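Local coordinates for nucleoprotein (Rift valley fever virus, PDB 3OV9), which encapsidates the viral genomic RNA, shielding it from nucleases, and assembles into ring-shaped hexamers needed to form the nucleocapsid, at residues A[65-71]-A[102-106]. Sequence-based numbering, arbitrary orientation.
Sequences GNKPRRM and LTLSR
Asn66 reaches across to the first turn of helix 104-110 and takes the backbone N-H of Ser105 with its OD1, at 3.0 Å between Ser105 N and Asn66 OD1. The bond is fairly straight at hydrogen, 158°, but the donor sits well above the carbonyl plane instead of within it. With CG anti to the backbone N (chi1 -160°), the amide is carried over to the helix start, where Ser105 OG lies 3.1 Å from Asn66 CG. A water between Asn66 OD1 and Leu104 N accepts from Leu104 N and can donate to OD1; the water oxygen lies 2.9 Å from Leu104 N. Direct and water-mediated links together thus serve two amides of the opening turn, those of Ser105 and Leu104. A third, Arg106 N, goes to Thr103 OG1 in the N-cap bond (3.2 Å).

The tight side is apolar. Leu104 turns CD1 to Met71 CE (3.7 Å) and Pro68 CG (3.8 Å), tip to tip with both side chains. Gly65 O lies 3.4 Å from Leu104 CD1, and Met57, Leu60 and Ala61 of helix 50-63 also pack on Leu104. On the Asn66 side things are looser: ND2 makes a weak bond to a second water, itself bonded to Thr103 OG1, and both Asn66 and Ser105 are partly exposed.

The arrangement is an N-capped helix start held against the loop that leads into helix 68-71, within the all-helical orthogonal bundle of the phlebovirus nucleoprotein; by similarity, Lys67, Ser105 and Arg106 here probably belong to its RNA-binding site.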
ATOM      1  N   GLY A  65      21.830 -23.701  -3.129  1.00 17.67           N
ATOM      2  CA  GLY A  65      21.772 -22.472  -2.345  1.00 17.91           C
ATOM      3  C   GLY A  65      22.116 -22.638  -0.876  1.00 18.33           C
ATOM      4  O   GLY A  65      22.816 -23.576  -0.487  1.00 18.01           O
ATOM      5  N   ASN A  66      21.601 -21.722  -0.059  1.00 18.64           N
ATOM      6  CA  ASN A  66      22.005 -21.604   1.340  1.00 19.23           C
ATOM      7  C   ASN A  66      20.885 -21.920   2.336  1.00 19.56           C
ATOM      8  O   ASN A  66      20.984 -21.581   3.519  1.00 19.88           O
ATOM      9  CB  ASN A  66      22.570 -20.197   1.592  1.00 19.23           C
ATOM     10  CG  ASN A  66      23.444 -20.122   2.838  1.00 19.45           C
ATOM     11  OD1 ASN A  66      24.165 -21.063   3.167  1.00 19.36           O
ATOM     12  ND2 ASN A  66      23.388 -18.987   3.530  1.00 19.28           N
ATOM     13  N   LYS A  67      19.828 -22.577   1.860  1.00 19.82           N
ATOM     14  CA  LYS A  67      18.693 -22.935   2.714  1.00 20.33           C
ATOM     15  C   LYS A  67      18.455 -24.451   2.741  1.00 20.44           C
ATOM     16  O   LYS A  67      17.625 -24.963   1.985  1.00 20.23           O
ATOM     17  CB  LYS A  67      17.424 -22.188   2.279  1.00 20.48           C
ATOM     18  CG  LYS A  67      17.514 -20.676   2.406  1.00 21.52           C
ATOM     19  CD  LYS A  67      16.175 -20.023   2.104  1.00 23.71           C
ATOM     20  CE  LYS A  67      16.197 -18.529   2.393  1.00 24.86           C
ATOM     21  NZ  LYS A  67      16.913 -17.755   1.340  1.00 26.52           N
ATOM     22  N   PRO A  68      19.180 -25.172   3.621  1.00 20.56           N
ATOM     23  CA  PRO A  68      19.143 -26.639   3.656  1.00 20.81           C
ATOM     24  C   PRO A  68      17.757 -27.246   3.905  1.00 21.12           C
ATOM     25  O   PRO A  68      17.440 -28.289   3.334  1.00 21.18           O
ATOM     26  CB  PRO A  68      20.094 -26.984   4.805  1.00 20.80           C
ATOM     27  CG  PRO A  68      21.008 -25.821   4.896  1.00 20.67           C
ATOM     28  CD  PRO A  68      20.147 -24.638   4.600  1.00 20.65           C
ATOM     29  N   ARG A  69      16.945 -26.603   4.741  1.00 21.44           N
ATOM     30  CA  ARG A  69      15.594 -27.103   5.013  1.00 21.91           C
ATOM     31  C   ARG A  69      14.667 -26.922   3.812  1.00 21.93           C
ATOM     32  O   ARG A  69      13.823 -27.785   3.539  1.00 22.25           O
ATOM     33  CB  ARG A  69      15.003 -26.456   6.271  1.00 22.11           C
ATOM     34  CG  ARG A  69      15.573 -26.993   7.583  1.00 23.02           C
ATOM     35  CD  ARG A  69      15.172 -28.446   7.843  1.00 24.15           C
ATOM     36  NE  ARG A  69      15.914 -29.014   8.968  1.00 25.56           N
ATOM     37  CZ  ARG A  69      15.921 -30.301   9.304  1.00 25.79           C
ATOM     38  NH1 ARG A  69      15.221 -31.187   8.607  1.00 26.50           N
ATOM     39  NH2 ARG A  69      16.635 -30.705  10.345  1.00 26.28           N
ATOM     40  N   ARG A  70      14.840 -25.812   3.096  1.00 21.83           N
ATOM     41  CA  ARG A  70      14.037 -25.497   1.913  1.00 21.84           C
ATOM     42  C   ARG A  70      14.353 -26.429   0.740  1.00 21.36           C
ATOM     43  O   ARG A  70      13.441 -26.942   0.089  1.00 21.14           O
ATOM     44  CB  ARG A  70      14.225 -24.030   1.497  1.00 22.10           C
ATOM     45  CG  ARG A  70      13.392 -23.606   0.285  1.00 23.91           C
ATOM     46  CD  ARG A  70      13.863 -22.281  -0.299  1.00 26.96           C
ATOM     47  NE  ARG A  70      13.128 -21.136   0.234  1.00 29.41           N
ATOM     48  CZ  ARG A  70      13.377 -19.866  -0.082  1.00 30.47           C
ATOM     49  NH1 ARG A  70      14.354 -19.560  -0.927  1.00 30.99           N
ATOM     50  NH2 ARG A  70      12.650 -18.895   0.456  1.00 31.20           N
ATOM     51  N   MET A  71      15.642 -26.649   0.479  1.00 20.93           N
ATOM     52  CA  MET A  71      16.068 -27.495  -0.643  1.00 20.44           C
ATOM     53  C   MET A  71      15.621 -28.951  -0.482  1.00 20.68           C
ATOM     54  O   MET A  71      15.360 -29.636  -1.472  1.00 20.62           O
ATOM     55  CB  MET A  71      17.587 -27.401  -0.878  1.00 20.28           C
ATOM     56  CG  MET A  71      18.459 -27.974   0.238  1.00 18.66           C
ATOM     57  SD  MET A  71      20.236 -27.762  -0.040  1.00 15.24           S
ATOM     58  CE  MET A  71      20.392 -25.980   0.048  1.00 16.96           C
ATOM     59  N   LEU A 102      27.646 -22.818  11.513  1.00 19.44           N
ATOM     60  CA  LEU A 102      27.986 -23.102  10.122  1.00 18.43           C
ATOM     61  C   LEU A 102      26.787 -22.901   9.206  1.00 17.87           C
ATOM     62  O   LEU A 102      25.640 -23.140   9.599  1.00 17.66           O
ATOM     63  CB  LEU A 102      28.493 -24.541   9.972  1.00 18.40           C
ATOM     64  CG  LEU A 102      29.873 -24.912  10.517  1.00 17.89           C
ATOM     65  CD1 LEU A 102      30.068 -26.421  10.472  1.00 17.05           C
ATOM     66  CD2 LEU A 102      30.977 -24.207   9.741  1.00 17.33           C
ATOM     67  N   THR A 103      27.071 -22.440   7.990  1.00 17.14           N
ATOM     68  CA  THR A 103      26.112 -22.429   6.884  1.00 16.60           C
ATOM     69  C   THR A 103      26.836 -22.977   5.660  1.00 16.25           C
ATOM     70  O   THR A 103      28.069 -23.018   5.630  1.00 15.94           O
ATOM     71  CB  THR A 103      25.593 -21.011   6.542  1.00 16.69           C
ATOM     72  OG1 THR A 103      26.657 -20.218   5.993  1.00 16.77           O
ATOM     73  CG2 THR A 103      25.013 -20.318   7.765  1.00 16.69           C
ATOM     74  N   LEU A 104      26.070 -23.387   4.652  1.00 15.96           N
ATOM     75  CA  LEU A 104      26.644 -23.891   3.404  1.00 15.58           C
ATOM     76  C   LEU A 104      27.519 -22.850   2.692  1.00 15.31           C
ATOM     77  O   LEU A 104      28.611 -23.175   2.225  1.00 15.22           O
ATOM     78  CB  LEU A 104      25.542 -24.411   2.468  1.00 15.52           C
ATOM     79  CG  LEU A 104      24.694 -25.585   2.970  1.00 15.66           C
ATOM     80  CD1 LEU A 104      23.517 -25.821   2.037  1.00 16.46           C
ATOM     81  CD2 LEU A 104      25.515 -26.857   3.118  1.00 15.81           C
ATOM     82  N   SER A 105      27.047 -21.605   2.636  1.00 15.13           N
ATOM     83  CA  SER A 105      27.786 -20.518   1.986  1.00 15.25           C
ATOM     84  C   SER A 105      29.121 -20.246   2.678  1.00 14.89           C
ATOM     85  O   SER A 105      30.114 -19.933   2.020  1.00 14.99           O
ATOM     86  CB  SER A 105      26.953 -19.232   1.939  1.00 15.48           C
ATOM     87  OG  SER A 105      25.856 -19.359   1.052  1.00 16.71           O
ATOM     88  N   ARG A 106      29.136 -20.365   4.004  1.00 14.56           N
ATOM     89  CA  ARG A 106      30.357 -20.148   4.786  1.00 13.99           C
ATOM     90  C   ARG A 106      31.411 -21.225   4.528  1.00 13.53           C
ATOM     91  O   ARG A 106      32.608 -20.935   4.506  1.00 13.30           O
ATOM     92  CB  ARG A 106      30.033 -20.042   6.276  1.00 14.19           C
ATOM     93  CG  ARG A 106      29.398 -18.711   6.642  1.00 14.70           C
ATOM     94  CD  ARG A 106      28.970 -18.650   8.096  1.00 16.48           C
ATOM     95  NE  ARG A 106      28.300 -17.382   8.388  1.00 17.74           N
ATOM     96  CZ  ARG A 106      27.874 -17.011   9.591  1.00 18.76           C
ATOM     97  NH1 ARG A 106      28.036 -17.806  10.644  1.00 19.02           N
ATOM     98  NH2 ARG A 106      27.280 -15.835   9.741  1.00 19.91           N
TER
HETATM   99  O   HOH W   1      23.218 -23.187   4.982  1.00 16.80           O
HETATM  100  O   HOH W   2      25.923 -17.753   5.299  1.00 21.93           O